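Local coordinates for protein thioredoxin reductase (Streptomyces clavuligerus, PDB 4NTD) that binds FAD and, as a flavoenzyme linked to holomycin, probably catalyses the formation of disulfide bonds in natural products, at residues L207-D210 / D211-A214; V231-D235 / R236-V240; V324-D327 / V328-V332. All blocks are in the same frame, centred on the assembly; numbering follows the deposited sequence.

Three local contacts, each formed by neighbouring residues of one continuous stretch, follow in series along the chain: the start of helix 209-217 (interaction 1), the hairpin of strands 227-233 and 236-242 (interaction 2), and a piece of helix 305-338 (interaction 3). The centres of interactions 1 and 2 lie about 30 Å apart, both in the part of the chain belonging to the pyridine nucleotide-disulphide oxidoreductase family. Interaction 3 is about 59 Å and 62 Å, centre to centre, from them, on the opposite side of the chain's centre. The dimer nevertheless connects the ends: Ala-214 of one subunit packs on Val-328 of the other, so interactions 1 and 3 meet across the subunit interface.

Interaction 1 (L207-D210 / D211-A214); sequences LTDD and DRRA
Thr-208 and Asp-211 grip each other twice, each side chain taking the backbone N-H of the other. Thr-208 OG1, held between its own backbone N and carbonyl carbon by a chi1 of 66°, accepts from Asp-211 N at 3.0 Å. In return Thr-208 N gives an almost straight bond to Asp-211 OD2, also 3.0 Å long, which it meets from above the carboxylate plane. This reciprocal pair is a capping box, with Thr-208 at the N-cap of helix 209-217, the helical link of the beta-alpha-beta unit between strands 198-201 and 222-223. Were Asp-211 replaced by an alanine, the amide of Thr-208 would probably lose its acceptor and half of the box would be gone. Beside the cap, two arginines fold back over the helix start. Arg-212 bends at chi3 (-76°), bringing its guanidinium over Thr-208 O, which lies 3.5 Å from the plane above its centre. Arg-212 NH2 reaches Asp-209 OD2 at 2.8 Å, a salt bridge lying in the guanidinium plane, while NH1 makes a weak bond to Leu-207 O. One residue on, Arg-213 repeats the bend, with Asp-209 O over its guanidinium. Arg-213 NH2 makes a salt bridge of 2.7 Å to Asp-210 OD2, on the anti side but tilted out of the carboxylate plane, the carboxylate and guanidinium planes standing 74° apart. A water joins this second pair, accepting from Arg-213 NE and donating to Asp-210 OD2. Leu-207 and Asp-211 rest on Val-185 of helix 184-191, and Ala-214 packs on Val-328 of the second subunit.

Interaction 2 (V231-D235 / R236-V240); sequences VVEDD and RLRGV
Asp-234 CB lies in the plane of the Arg-238 guanidinium, at its edge, 3.8 Å from NH2. Over one face, toward the rim, comes CG of Arg-236, whose own guanidinium has Arg-238 NH1 above it. Glu-233 O lies at the NE/NH2 edge of the Arg-238 guanidinium, near its plane, accepting from Arg-238 NE at 3.1 Å and, weakly, from Arg-238 NH2. Arg-236 N reaches this same oxygen from the opposite face of the carbonyl plane, a bond of 3.3 Å that closes the two-residue turn. Asp-234 and Asp-235 in that turn both have left-handed backbone angles, resembling a type I' turn. The bend of Arg-238 at chi2 (-59°) carries its chain across Glu-233 at about a right angle, Arg-238 CG packing 3.8 Å from Glu-233 CB. Farther along the hairpin, Arg-238 and Gly-239 both face Val-231 in a classic beta bulge. Val-231 O takes a short bond of 2.7 Å from Arg-238 N and only a weak one from Gly-239 N. Asp-235 is salt-bridged to Arg-154 of helix 151-154. Strand 236-242 runs mid-sheet between 227-233 and 247-249, while Leu-237 and Val-240 pack on Val-253 of strand 252-254.

Interaction 3 (V324-D327 / V328-V332); sequences VDED and VASAV
Residues one turn apart on helix 305-338, the long helix near the C-terminus, meet here in an i to i+4 contact on a surface that the second subunit partly covers. Val-324 and Val-328 form its apolar stripe: CG1 of Val-324 lies 4.1 Å from CG2 of Val-328, and the two side chains run at a slant to one another. In Val-328 a chi1 of 172° sets CG2 beside the backbone N, and the methyl therefore rests close to Val-324 O, 3.3 Å away. Its own amide bonds to that carbonyl, Val-328 N to Val-324 O 2.8 Å, nearly end-on. The stripe faces the partner subunit, where Val-324 packs on Leu-189 of the second subunit, and farther along the helix Ala-331 and Val-332 pack on Ala-217 of the same subunit.

Ser-330 and Glu-326 make the polar counterpart. Ser-330 N donates to Glu-326 O at 2.9 Å, the regular helical bond. The serine oxygen, Ser-330 OG, turned back toward its own amide by a chi1 of -66°, lies 3.1 Å from the same Glu-326 O. A water spans the remaining gap, 2.7 Å from Ser-330 OG and donating to Glu-326 OE2 at 3.0 Å, so the hydroxyl is tied to the far end of the glutamate as well as placed near its backbone.

The carboxylates turn to arginines beyond this stretch of helix: Glu-326 is salt-bridged to Arg-134 and Arg-133, Asp-327 to Arg-133 and Arg-54, and Asp-325 to Arg-186 of the second subunit. With several arginines paired to these acids, the negative charge gathered on this helix is probably well balanced, and the Asp-325 bridge adds an ionic tie to the valine packing at the subunit boundary.

Interaction 1 (L207-D210 / D211-A214)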
loop_
_atom_site.group_PDB
_atom_site.type_symbol
_atom_site.label_atom_id
_atom_site.label_comp_id
_atom_site.label_asym_id
_atom_site.label_seq_id
_atom_site.Cartn_x
_atom_site.Cartn_y
_atom_site.Cartn_z
ATOM N N LEU A 207 -35.649 2.909 -6.649
ATOM C CA LEU A 207 -35.254 1.528 -6.356
ATOM C C LEU A 207 -35.722 0.600 -7.472
ATOM O O LEU A 207 -36.845 0.727 -7.963
ATOM C CB LEU A 207 -35.856 1.060 -5.026
ATOM C CG LEU A 207 -35.048 1.183 -3.726
ATOM C CD1 LEU A 207 -34.059 2.343 -3.736
ATOM C CD2 LEU A 207 -36.008 1.287 -2.546
ATOM N N THR A 208 -34.857 -0.333 -7.861
ATOM C CA THR A 208 -35.209 -1.358 -8.838
ATOM C C THR A 208 -35.816 -2.562 -8.124
ATOM O O THR A 208 -35.778 -2.648 -6.895
ATOM C CB THR A 208 -33.976 -1.829 -9.634
ATOM O OG1 THR A 208 -33.058 -2.496 -8.758
ATOM C CG2 THR A 208 -33.278 -0.646 -10.302
ATOM N N ASP A 209 -36.369 -3.493 -8.897
ATOM C CA ASP A 209 -36.887 -4.741 -8.335
ATOM C C ASP A 209 -35.775 -5.536 -7.644
ATOM O O ASP A 209 -35.998 -6.123 -6.584
ATOM C CB ASP A 209 -37.554 -5.600 -9.419
ATOM C CG ASP A 209 -38.897 -5.041 -9.877
ATOM O OD1 ASP A 209 -39.447 -5.575 -10.863
ATOM O OD2 ASP A 209 -39.409 -4.081 -9.260
ATOM N N ASP A 210 -34.584 -5.549 -8.240
ATOM C CA ASP A 210 -33.425 -6.213 -7.635
ATOM C C ASP A 210 -33.021 -5.560 -6.310
ATOM O O ASP A 210 -32.677 -6.261 -5.358
ATOM C CB ASP A 210 -32.230 -6.230 -8.599
ATOM C CG ASP A 210 -32.413 -7.206 -9.757
ATOM O OD1 ASP A 210 -31.685 -7.070 -10.762
ATOM O OD2 ASP A 210 -33.272 -8.110 -9.668
ATOM N N ASP A 211 -33.063 -4.227 -6.250
ATOM C CA ASP A 211 -32.794 -3.497 -5.001
ATOM C C ASP A 211 -33.750 -3.948 -3.902
ATOM O O ASP A 211 -33.328 -4.292 -2.795
ATOM C CB ASP A 211 -32.958 -1.981 -5.187
ATOM C CG ASP A 211 -31.859 -1.355 -6.027
ATOM O OD1 ASP A 211 -30.748 -1.916 -6.112
ATOM O OD2 ASP A 211 -32.113 -0.272 -6.594
ATOM N N ARG A 212 -35.041 -3.940 -4.217
ATOM C CA ARG A 212 -36.073 -4.300 -3.248
ATOM C C ARG A 212 -35.950 -5.753 -2.774
ATOM O O ARG A 212 -36.072 -6.024 -1.580
ATOM C CB ARG A 212 -37.468 -4.020 -3.818
ATOM C CG ARG A 212 -37.833 -2.543 -3.806
ATOM C CD ARG A 212 -39.239 -2.300 -4.326
ATOM N NE ARG A 212 -39.299 -2.414 -5.781
ATOM C CZ ARG A 212 -39.072 -1.420 -6.641
ATOM N NH1 ARG A 212 -38.767 -0.195 -6.219
ATOM N NH2 ARG A 212 -39.155 -1.657 -7.947
ATOM N N ARG A 213 -35.695 -6.679 -3.698
ATOM C CA ARG A 213 -35.493 -8.088 -3.332
ATOM C C ARG A 213 -34.288 -8.271 -2.400
ATOM O O ARG A 213 -34.356 -9.025 -1.428
ATOM C CB ARG A 213 -35.330 -8.972 -4.577
ATOM C CG ARG A 213 -36.642 -9.367 -5.237
ATOM C CD ARG A 213 -36.434 -10.420 -6.316
ATOM N NE ARG A 213 -35.831 -9.860 -7.524
ATOM C CZ ARG A 213 -36.500 -9.271 -8.516
ATOM N NH1 ARG A 213 -37.824 -9.143 -8.474
ATOM N NH2 ARG A 213 -35.836 -8.800 -9.566
ATOM N N ALA A 214 -33.196 -7.571 -2.693
ATOM C CA ALA A 214 -31.972 -7.670 -1.893
ATOM C C ALA A 214 -32.167 -7.106 -0.486
ATOM O O ALA A 214 -31.772 -7.727 0.500
ATOM C CB ALA A 214 -30.825 -6.957 -2.591
HETATM O O HOH W 1 -40.819 -4.693 -6.194
HETATM O O HOH W 2 -33.151 -10.406 -7.703
#

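Interaction 2 (V231-D235 / R236-V240)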
loop_
_atom_site.group_PDB
_atom_site.type_symbol
_atom_site.label_atom_id
_atom_site.label_comp_id
_atom_site.label_asym_id
_atom_site.label_seq_id
_atom_site.Cartn_x
_atom_site.Cartn_y
_atom_site.Cartn_z
ATOM N N VAL A 231 -31.612 14.676 13.782
ATOM C CA VAL A 231 -31.970 15.161 15.113
ATOM C C VAL A 231 -30.786 14.964 16.053
ATOM O O VAL A 231 -30.340 13.836 16.271
ATOM C CB VAL A 231 -33.209 14.431 15.671
ATOM C CG1 VAL A 231 -33.602 15.000 17.029
ATOM C CG2 VAL A 231 -34.370 14.540 14.693
ATOM N N VAL A 232 -30.285 16.069 16.603
ATOM C CA VAL A 232 -29.123 16.057 17.487
ATOM C C VAL A 232 -29.499 16.665 18.837
ATOM O O VAL A 232 -30.051 17.765 18.891
ATOM C CB VAL A 232 -27.953 16.860 16.880
ATOM C CG1 VAL A 232 -26.733 16.817 17.791
ATOM C CG2 VAL A 232 -27.603 16.333 15.493
ATOM N N GLU A 233 -29.210 15.939 19.916
ATOM C CA GLU A 233 -29.482 16.409 21.276
ATOM C C GLU A 233 -28.322 16.043 22.205
ATOM O O GLU A 233 -27.859 14.901 22.203
ATOM C CB GLU A 233 -30.790 15.807 21.799
ATOM C CG GLU A 233 -32.029 16.230 21.018
ATOM C CD GLU A 233 -33.300 15.543 21.489
ATOM O OE1 GLU A 233 -33.264 14.834 22.520
ATOM O OE2 GLU A 233 -34.344 15.713 20.824
ATOM N N ASP A 234 -27.863 17.018 22.990
ATOM C CA ASP A 234 -26.722 16.847 23.899
ATOM C C ASP A 234 -25.476 16.306 23.182
ATOM O O ASP A 234 -24.808 15.392 23.673
ATOM C CB ASP A 234 -27.097 15.952 25.089
ATOM C CG ASP A 234 -28.247 16.516 25.912
ATOM O OD1 ASP A 234 -28.529 17.729 25.811
ATOM O OD2 ASP A 234 -28.867 15.739 26.668
ATOM N N ASP A 235 -25.187 16.881 22.017
ATOM C CA ASP A 235 -23.991 16.558 21.229
ATOM C C ASP A 235 -23.926 15.099 20.750
ATOM O O ASP A 235 -22.840 14.530 20.611
ATOM C CB ASP A 235 -22.720 16.924 22.009
ATOM C CG ASP A 235 -21.489 17.025 21.117
ATOM O OD1 ASP A 235 -20.391 16.649 21.578
ATOM O OD2 ASP A 235 -21.619 17.472 19.958
ATOM N N ARG A 236 -25.084 14.496 20.500
ATOM C CA ARG A 236 -25.128 13.189 19.845
ATOM C C ARG A 236 -26.374 13.035 18.990
ATOM O O ARG A 236 -27.453 13.524 19.335
ATOM C CB ARG A 236 -24.994 12.025 20.844
ATOM C CG ARG A 236 -25.541 12.269 22.243
ATOM C CD ARG A 236 -24.746 11.488 23.281
ATOM N NE ARG A 236 -24.831 10.041 23.070
ATOM C CZ ARG A 236 -25.509 9.180 23.835
ATOM N NH1 ARG A 236 -26.187 9.587 24.907
ATOM N NH2 ARG A 236 -25.501 7.888 23.527
ATOM N N LEU A 237 -26.196 12.363 17.858
ATOM C CA LEU A 237 -27.289 12.055 16.950
ATOM C C LEU A 237 -28.306 11.153 17.639
ATOM O O LEU A 237 -27.942 10.149 18.251
ATOM C CB LEU A 237 -26.747 11.365 15.698
ATOM C CG LEU A 237 -27.788 10.944 14.661
ATOM C CD1 LEU A 237 -28.288 12.153 13.892
ATOM C CD2 LEU A 237 -27.209 9.912 13.713
ATOM N N ARG A 238 -29.580 11.529 17.536
ATOM C CA ARG A 238 -30.683 10.770 18.124
ATOM C C ARG A 238 -31.561 10.099 17.077
ATOM O O ARG A 238 -32.226 9.108 17.374
ATOM C CB ARG A 238 -31.557 11.691 18.977
ATOM C CG ARG A 238 -30.799 12.464 20.040
ATOM C CD ARG A 238 -30.071 11.536 20.997
ATOM N NE ARG A 238 -29.453 12.272 22.094
ATOM C CZ ARG A 238 -28.898 11.706 23.163
ATOM N NH1 ARG A 238 -28.865 10.382 23.296
ATOM N NH2 ARG A 238 -28.363 12.472 24.105
ATOM N N GLY A 239 -31.582 10.642 15.863
ATOM C CA GLY A 239 -32.389 10.064 14.800
ATOM C C GLY A 239 -32.532 10.923 13.562
ATOM O O GLY A 239 -31.776 11.876 13.354
ATOM N N VAL A 240 -33.517 10.561 12.746
ATOM C CA VAL A 240 -33.781 11.201 11.467
ATOM C C VAL A 240 -35.238 11.643 11.449
ATOM O O VAL A 240 -36.128 10.850 11.755
ATOM C CB VAL A 240 -33.526 10.216 10.304
ATOM C CG1 VAL A 240 -33.827 10.860 8.958
ATOM C CG2 VAL A 240 -32.088 9.712 10.343
#

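Interaction 3 (V324-D327 / V328-V332)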
loop_
_atom_site.group_PDB
_atom_site.type_symbol
_atom_site.label_atom_id
_atom_site.label_comp_id
_atom_site.label_asym_id
_atom_site.label_seq_id
_atom_site.Cartn_x
_atom_site.Cartn_y
_atom_site.Cartn_z
ATOM N N VAL A 324 17.462 7.677 -11.625
ATOM C CA VAL A 324 18.779 7.070 -11.829
ATOM C C VAL A 324 19.005 6.797 -13.318
ATOM O O VAL A 324 20.068 7.109 -13.849
ATOM C CB VAL A 324 18.961 5.772 -11.010
ATOM C CG1 VAL A 324 20.233 5.041 -11.425
ATOM C CG2 VAL A 324 19.000 6.087 -9.521
ATOM N N ASP A 325 18.003 6.234 -13.992
ATOM C CA ASP A 325 18.105 5.986 -15.433
ATOM C C ASP A 325 18.422 7.279 -16.193
ATOM O O ASP A 325 19.252 7.278 -17.102
ATOM C CB ASP A 325 16.823 5.348 -15.983
ATOM C CG ASP A 325 16.601 3.928 -15.479
ATOM O OD1 ASP A 325 15.463 3.432 -15.603
ATOM O OD2 ASP A 325 17.551 3.301 -14.962
ATOM N N GLU A 326 17.776 8.378 -15.809
ATOM C CA GLU A 326 18.066 9.681 -16.414
ATOM C C GLU A 326 19.463 10.187 -16.035
ATOM O O GLU A 326 20.185 10.702 -16.891
ATOM C CB GLU A 326 17.009 10.720 -16.028
ATOM C CG GLU A 326 17.117 12.010 -16.829
ATOM C CD GLU A 326 16.157 13.082 -16.360
ATOM O OE1 GLU A 326 14.935 12.830 -16.344
ATOM O OE2 GLU A 326 16.630 14.182 -16.013
ATOM N N ASP A 327 19.834 10.045 -14.760
ATOM C CA ASP A 327 21.169 10.433 -14.284
ATOM C C ASP A 327 22.261 9.713 -15.090
ATOM O O ASP A 327 23.249 10.326 -15.501
ATOM C CB ASP A 327 21.345 10.118 -12.784
ATOM C CG ASP A 327 20.491 11.004 -11.871
ATOM O OD1 ASP A 327 20.140 12.138 -12.263
ATOM O OD2 ASP A 327 20.177 10.558 -10.742
ATOM N N VAL A 328 22.066 8.415 -15.324
ATOM C CA VAL A 328 23.029 7.602 -16.074
ATOM C C VAL A 328 23.081 8.019 -17.546
ATOM O O VAL A 328 24.163 8.215 -18.098
ATOM C CB VAL A 328 22.703 6.092 -15.971
ATOM C CG1 VAL A 328 23.589 5.268 -16.902
ATOM C CG2 VAL A 328 22.869 5.608 -14.537
ATOM N N ALA A 329 21.913 8.153 -18.171
ATOM C CA ALA A 329 21.832 8.544 -19.582
ATOM C C ALA A 329 22.472 9.911 -19.833
ATOM O O ALA A 329 23.156 10.104 -20.840
ATOM C CB ALA A 329 20.386 8.535 -20.058
ATOM N N SER A 330 22.260 10.848 -18.911
ATOM C CA SER A 330 22.860 12.182 -19.008
ATOM C C SER A 330 24.381 12.150 -18.837
ATOM O O SER A 330 25.099 12.891 -19.513
ATOM C CB SER A 330 22.241 13.128 -17.976
ATOM O OG SER A 330 20.872 13.364 -18.261
ATOM N N ALA A 331 24.866 11.299 -17.935
ATOM C CA ALA A 331 26.306 11.138 -17.715
ATOM C C ALA A 331 26.984 10.485 -18.920
ATOM O O ALA A 331 28.082 10.884 -19.310
ATOM C CB ALA A 331 26.566 10.323 -16.457
ATOM N N VAL A 332 26.329 9.482 -19.502
ATOM C CA VAL A 332 26.836 8.810 -20.703
ATOM C C VAL A 332 26.900 9.796 -21.876
ATOM O O VAL A 332 27.889 9.833 -22.613
ATOM C CB VAL A 332 25.968 7.580 -21.070
ATOM C CG1 VAL A 332 26.287 7.067 -22.469
ATOM C CG2 VAL A 332 26.166 6.469 -20.047
HETATM O O HOH W 3 19.526 14.790 -16.396
#